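Local coordinates for monovalent Na+/H+ antiporter subunit D (Dietzia sp. DQ12-45-1b, PDB 7D3U), which is a membrane subunit of the Mrp complex, a sodium/proton antiporter, and belongs to a family related to the proton-pumping subunits of complex I, at residues 102-116 against 139-153. Numbering follows the deposited sequence.
Sequences GEAYKRFYPPLVLLV and MLLPSYGLMMITRSG
Leu146 and Val116 carry the apolar packing between helices 109-116 and 139-146, which run roughly antiparallel (151° between N-to-C directions), the axes of these short segments approaching to 8.3 Å. Each is a knob in a hole: Leu146 sits among Tyr109, Leu112, Val113 and Val116, while Val116 enters between Met139, Pro142, Ser143 and Leu146. A chi1 of -72°, with CG anti to the carbonyl carbon, brings the Leu146 branch point against Leu112 CB; from there CD2 meets Tyr109 CD2 at 3.6 Å and CD1 turns to Val113 and Val116. Helix 139-146 is kinked at Pro142, whose N makes no bond to the preceding turn. Val116 reaches this ring through CG2, and Leu115 lays its CB 3.6 Å from Pro142 CG. Leu112 sets CD2 against Pro142 CB and CD1 against the Gly145 backbone, where a CB would clash. Beyond the helices, Ile149 puts CG2 against Tyr109 CD2 and Glu103 CG, and CD1 3.9 Å from Lys106 CB. The polar end lies in the loops. Lys106, bent at chi2 (-69°), sweeps along 150-153, its CE 3.3 Å from Thr150 O; NZ forms a salt bridge with Asp458 and a weak hydrogen bond to Gly102 O. Trimmed to an alanine here, the chain would probably leave Asp458 without this charge partner and open a gap beside Gly153. Glu103 OE2 is hydrogen-bonded to Ser238 OG. Subunit A packs on Leu115 and Pro142. Two successive helices of the membrane bundle are thus joined by interlocked apolar side chains, whereas Glu103 and Lys106 tie the adjoining loop to other parts of the subunit.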
loop_
_atom_site.group_PDB
_atom_site.type_symbol
_atom_site.label_atom_id
_atom_site.label_comp_id
_atom_site.label_asym_id
_atom_site.label_seq_id
_atom_site.Cartn_x
_atom_site.Cartn_y
_atom_site.Cartn_z
ATOM N N GLY A 102 20.585 7.816 -4.875
ATOM C CA GLY A 102 21.102 8.634 -3.799
ATOM C C GLY A 102 20.785 8.060 -2.438
ATOM O O GLY A 102 21.419 8.420 -1.442
ATOM N N GLU A 103 19.805 7.166 -2.379
ATOM C CA GLU A 103 19.562 6.389 -1.172
ATOM C C GLU A 103 20.604 5.277 -1.103
ATOM O O GLU A 103 21.571 5.254 -1.870
ATOM C CB GLU A 103 18.134 5.854 -1.155
ATOM C CG GLU A 103 17.070 6.930 -1.081
ATOM C CD GLU A 103 16.460 7.238 -2.431
ATOM O OE1 GLU A 103 16.668 6.447 -3.373
ATOM O OE2 GLU A 103 15.771 8.272 -2.553
ATOM N N ALA A 104 20.448 4.364 -0.147
ATOM C CA ALA A 104 21.340 3.236 0.098
ATOM C C ALA A 104 22.709 3.687 0.575
ATOM O O ALA A 104 23.546 2.842 0.910
ATOM C CB ALA A 104 21.506 2.328 -1.128
ATOM N N TYR A 105 22.968 4.992 0.615
ATOM C CA TYR A 105 24.120 5.546 1.300
ATOM C C TYR A 105 23.742 6.201 2.614
ATOM O O TYR A 105 24.616 6.404 3.461
ATOM C CB TYR A 105 24.831 6.573 0.410
ATOM C CG TYR A 105 25.410 5.991 -0.857
ATOM C CD1 TYR A 105 26.593 5.266 -0.833
ATOM C CD2 TYR A 105 24.775 6.165 -2.077
ATOM C CE1 TYR A 105 27.127 4.735 -1.987
ATOM C CE2 TYR A 105 25.300 5.635 -3.237
ATOM C CZ TYR A 105 26.476 4.920 -3.185
ATOM O OH TYR A 105 27.005 4.391 -4.338
ATOM N N LYS A 106 22.467 6.530 2.801
ATOM C CA LYS A 106 21.987 6.987 4.091
ATOM C C LYS A 106 22.127 5.871 5.120
ATOM O O LYS A 106 22.299 4.696 4.785
ATOM C CB LYS A 106 20.530 7.433 3.993
ATOM C CG LYS A 106 20.265 8.427 2.877
ATOM C CD LYS A 106 20.908 9.768 3.168
ATOM C CE LYS A 106 20.899 10.659 1.942
ATOM N NZ LYS A 106 22.140 10.509 1.141
ATOM N N ARG A 107 22.063 6.251 6.389
ATOM C CA ARG A 107 22.229 5.280 7.456
ATOM C C ARG A 107 21.082 4.281 7.463
ATOM O O ARG A 107 19.923 4.637 7.229
ATOM C CB ARG A 107 22.316 5.987 8.805
ATOM C CG ARG A 107 23.687 6.554 9.109
ATOM C CD ARG A 107 24.656 5.458 9.498
ATOM N NE ARG A 107 24.555 5.128 10.915
ATOM C CZ ARG A 107 25.394 5.570 11.844
ATOM N NH1 ARG A 107 26.403 6.360 11.506
ATOM N NH2 ARG A 107 25.226 5.220 13.111
ATOM N N PHE A 108 21.420 3.019 7.719
ATOM C CA PHE A 108 20.446 1.958 7.973
ATOM C C PHE A 108 19.541 1.688 6.774
ATOM O O PHE A 108 18.424 1.199 6.935
ATOM C CB PHE A 108 19.594 2.273 9.205
ATOM C CG PHE A 108 20.390 2.674 10.409
ATOM C CD1 PHE A 108 21.593 2.058 10.701
ATOM C CD2 PHE A 108 19.938 3.675 11.246
ATOM C CE1 PHE A 108 22.323 2.432 11.807
ATOM C CE2 PHE A 108 20.665 4.050 12.352
ATOM C CZ PHE A 108 21.859 3.429 12.631
ATOM N N TYR A 109 19.988 1.999 5.563
ATOM C CA TYR A 109 19.172 1.598 4.424
ATOM C C TYR A 109 19.407 0.128 4.076
ATOM O O TYR A 109 18.430 -0.604 3.877
ATOM C CB TYR A 109 19.419 2.489 3.205
ATOM C CG TYR A 109 18.487 2.198 2.047
ATOM C CD1 TYR A 109 18.802 1.233 1.099
ATOM C CD2 TYR A 109 17.292 2.885 1.906
ATOM C CE1 TYR A 109 17.959 0.968 0.043
ATOM C CE2 TYR A 109 16.440 2.623 0.853
ATOM C CZ TYR A 109 16.779 1.665 -0.074
ATOM O OH TYR A 109 15.931 1.403 -1.123
ATOM N N PRO A 110 20.649 -0.349 3.974
ATOM C CA PRO A 110 20.862 -1.780 3.714
ATOM C C PRO A 110 20.252 -2.665 4.789
ATOM O O PRO A 110 19.653 -3.698 4.456
ATOM C CB PRO A 110 22.391 -1.908 3.670
ATOM C CG PRO A 110 22.831 -0.595 3.182
ATOM C CD PRO A 110 21.918 0.395 3.842
ATOM N N PRO A 111 20.379 -2.331 6.085
ATOM C CA PRO A 111 19.715 -3.183 7.086
ATOM C C PRO A 111 18.205 -3.198 6.965
ATOM O O PRO A 111 17.593 -4.265 7.088
ATOM C CB PRO A 111 20.165 -2.574 8.418
ATOM C CG PRO A 111 21.425 -1.903 8.113
ATOM C CD PRO A 111 21.236 -1.334 6.749
ATOM N N LEU A 112 17.581 -2.044 6.723
ATOM C CA LEU A 112 16.123 -1.995 6.701
ATOM C C LEU A 112 15.559 -2.746 5.502
ATOM O O LEU A 112 14.512 -3.394 5.609
ATOM C CB LEU A 112 15.644 -0.545 6.706
ATOM C CG LEU A 112 15.731 0.168 8.055
ATOM C CD1 LEU A 112 15.187 1.578 7.945
ATOM C CD2 LEU A 112 14.994 -0.611 9.125
ATOM N N VAL A 113 16.236 -2.680 4.355
ATOM C CA VAL A 113 15.785 -3.441 3.194
ATOM C C VAL A 113 15.862 -4.935 3.479
ATOM O O VAL A 113 14.958 -5.698 3.120
ATOM C CB VAL A 113 16.606 -3.055 1.950
ATOM C CG1 VAL A 113 16.351 -4.032 0.822
ATOM C CG2 VAL A 113 16.255 -1.654 1.513
ATOM N N LEU A 114 16.925 -5.371 4.155
ATOM C CA LEU A 114 17.058 -6.788 4.472
ATOM C C LEU A 114 16.022 -7.224 5.499
ATOM O O LEU A 114 15.513 -8.347 5.435
ATOM C CB LEU A 114 18.470 -7.082 4.970
ATOM C CG LEU A 114 19.530 -7.099 3.873
ATOM C CD1 LEU A 114 20.870 -7.537 4.425
ATOM C CD2 LEU A 114 19.093 -8.001 2.740
ATOM N N LEU A 115 15.684 -6.347 6.444
ATOM C CA LEU A 115 14.654 -6.686 7.419
ATOM C C LEU A 115 13.278 -6.757 6.767
ATOM O O LEU A 115 12.472 -7.634 7.099
ATOM C CB LEU A 115 14.667 -5.671 8.560
ATOM C CG LEU A 115 15.811 -5.861 9.556
ATOM C CD1 LEU A 115 16.378 -4.529 10.001
ATOM C CD2 LEU A 115 15.334 -6.654 10.753
ATOM N N VAL A 116 12.998 -5.857 5.822
ATOM C CA VAL A 116 11.753 -5.934 5.064
ATOM C C VAL A 116 11.706 -7.221 4.251
ATOM O O VAL A 116 10.663 -7.879 4.161
ATOM C CB VAL A 116 11.595 -4.690 4.171
ATOM C CG1 VAL A 116 10.376 -4.816 3.294
ATOM C CG2 VAL A 116 11.482 -3.447 5.021
ATOM N N MET A 139 7.565 -6.883 8.521
ATOM C CA MET A 139 7.667 -6.242 7.218
ATOM C C MET A 139 7.296 -4.767 7.263
ATOM O O MET A 139 7.835 -3.974 6.484
ATOM C CB MET A 139 6.767 -6.968 6.214
ATOM C CG MET A 139 6.776 -6.390 4.816
ATOM S SD MET A 139 5.399 -7.007 3.834
ATOM C CE MET A 139 4.011 -6.350 4.752
ATOM N N LEU A 140 6.396 -4.383 8.168
ATOM C CA LEU A 140 5.898 -3.012 8.195
ATOM C C LEU A 140 6.818 -2.081 8.971
ATOM O O LEU A 140 6.975 -0.915 8.597
ATOM C CB LEU A 140 4.494 -2.976 8.797
ATOM C CG LEU A 140 3.340 -3.364 7.876
ATOM C CD1 LEU A 140 2.024 -3.281 8.625
ATOM C CD2 LEU A 140 3.319 -2.473 6.653
ATOM N N LEU A 141 7.417 -2.559 10.060
ATOM C CA LEU A 141 8.253 -1.678 10.870
ATOM C C LEU A 141 9.468 -1.142 10.119
ATOM O O LEU A 141 9.718 0.073 10.202
ATOM C CB LEU A 141 8.671 -2.394 12.159
ATOM C CG LEU A 141 7.657 -2.306 13.298
ATOM C CD1 LEU A 141 6.385 -3.051 12.938
ATOM C CD2 LEU A 141 8.262 -2.860 14.568
ATOM N N PRO A 142 10.254 -1.947 9.394
ATOM C CA PRO A 142 11.318 -1.359 8.569
ATOM C C PRO A 142 10.787 -0.539 7.420
ATOM O O PRO A 142 11.519 0.304 6.892
ATOM C CB PRO A 142 12.095 -2.582 8.066
ATOM C CG PRO A 142 11.741 -3.670 8.997
ATOM C CD PRO A 142 10.329 -3.414 9.385
ATOM N N SER A 143 9.540 -0.761 7.009
ATOM C CA SER A 143 8.953 0.087 5.983
ATOM C C SER A 143 8.771 1.509 6.492
ATOM O O SER A 143 8.952 2.470 5.738
ATOM C CB SER A 143 7.620 -0.490 5.525
ATOM O OG SER A 143 7.690 -1.897 5.397
ATOM N N TYR A 144 8.419 1.661 7.768
ATOM C CA TYR A 144 8.250 2.995 8.328
ATOM C C TYR A 144 9.577 3.732 8.413
ATOM O O TYR A 144 9.618 4.956 8.241
ATOM C CB TYR A 144 7.599 2.912 9.707
ATOM C CG TYR A 144 6.309 2.124 9.738
ATOM C CD1 TYR A 144 5.514 2.005 8.607
ATOM C CD2 TYR A 144 5.885 1.502 10.903
ATOM C CE1 TYR A 144 4.338 1.287 8.634
ATOM C CE2 TYR A 144 4.709 0.782 10.939
ATOM C CZ TYR A 144 3.940 0.679 9.803
ATOM O OH TYR A 144 2.767 -0.038 9.834
ATOM N N GLY A 145 10.668 3.013 8.678
ATOM C CA GLY A 145 11.974 3.642 8.664
ATOM C C GLY A 145 12.422 4.033 7.273
ATOM O O GLY A 145 13.094 5.053 7.098
ATOM N N LEU A 146 12.056 3.239 6.264
ATOM C CA LEU A 146 12.418 3.559 4.890
ATOM C C LEU A 146 11.640 4.748 4.348
ATOM O O LEU A 146 12.084 5.371 3.379
ATOM C CB LEU A 146 12.195 2.345 3.990
ATOM C CG LEU A 146 13.179 1.188 4.148
ATOM C CD1 LEU A 146 12.830 0.064 3.193
ATOM C CD2 LEU A 146 14.592 1.670 3.913
ATOM N N MET A 147 10.495 5.078 4.944
ATOM C CA MET A 147 9.737 6.239 4.500
ATOM C C MET A 147 10.406 7.552 4.875
ATOM O O MET A 147 10.030 8.595 4.331
ATOM C CB MET A 147 8.322 6.196 5.073
ATOM C CG MET A 147 7.504 5.014 4.594
ATOM S SD MET A 147 5.813 5.045 5.202
ATOM C CE MET A 147 5.200 6.511 4.380
ATOM N N MET A 148 11.376 7.527 5.787
ATOM C CA MET A 148 12.140 8.716 6.133
ATOM C C MET A 148 13.443 8.830 5.358
ATOM O O MET A 148 13.998 9.930 5.270
ATOM C CB MET A 148 12.447 8.734 7.634
ATOM C CG MET A 148 11.215 8.752 8.522
ATOM S SD MET A 148 10.658 10.417 8.925
ATOM C CE MET A 148 9.389 10.651 7.687
ATOM N N ILE A 149 13.942 7.728 4.803
ATOM C CA ILE A 149 15.151 7.769 3.989
ATOM C C ILE A 149 14.840 8.490 2.687
ATOM O O ILE A 149 14.003 8.042 1.896
ATOM C CB ILE A 149 15.682 6.356 3.725
ATOM C CG1 ILE A 149 16.098 5.687 5.032
ATOM C CG2 ILE A 149 16.852 6.407 2.764
ATOM C CD1 ILE A 149 17.242 6.372 5.719
ATOM N N THR A 150 15.513 9.612 2.457
ATOM C CA THR A 150 15.314 10.400 1.253
ATOM C C THR A 150 16.653 10.619 0.564
ATOM O O THR A 150 17.718 10.427 1.157
ATOM C CB THR A 150 14.655 11.747 1.568
ATOM O OG1 THR A 150 13.371 11.518 2.158
ATOM C CG2 THR A 150 14.467 12.554 0.297
ATOM N N ARG A 151 16.584 11.018 -0.706
ATOM C CA ARG A 151 17.796 11.272 -1.476
ATOM C C ARG A 151 18.645 12.366 -0.844
ATOM O O ARG A 151 19.878 12.321 -0.927
ATOM C CB ARG A 151 17.425 11.638 -2.913
ATOM C CG ARG A 151 18.560 12.213 -3.742
ATOM C CD ARG A 151 18.110 12.533 -5.159
ATOM N NE ARG A 151 17.190 13.665 -5.211
ATOM C CZ ARG A 151 15.867 13.552 -5.271
ATOM N NH1 ARG A 151 15.108 14.637 -5.317
ATOM N NH2 ARG A 151 15.302 12.354 -5.287
ATOM N N SER A 152 18.014 13.341 -0.194
ATOM C CA SER A 152 18.728 14.449 0.423
ATOM C C SER A 152 18.981 14.250 1.908
ATOM O O SER A 152 19.593 15.120 2.534
ATOM C CB SER A 152 17.956 15.752 0.219
ATOM O OG SER A 152 16.660 15.660 0.780
ATOM N N GLY A 153 18.526 13.145 2.487
ATOM C CA GLY A 153 18.739 12.886 3.892
ATOM C C GLY A 153 17.827 13.639 4.832
ATOM O O GLY A 153 18.025 13.561 6.050
#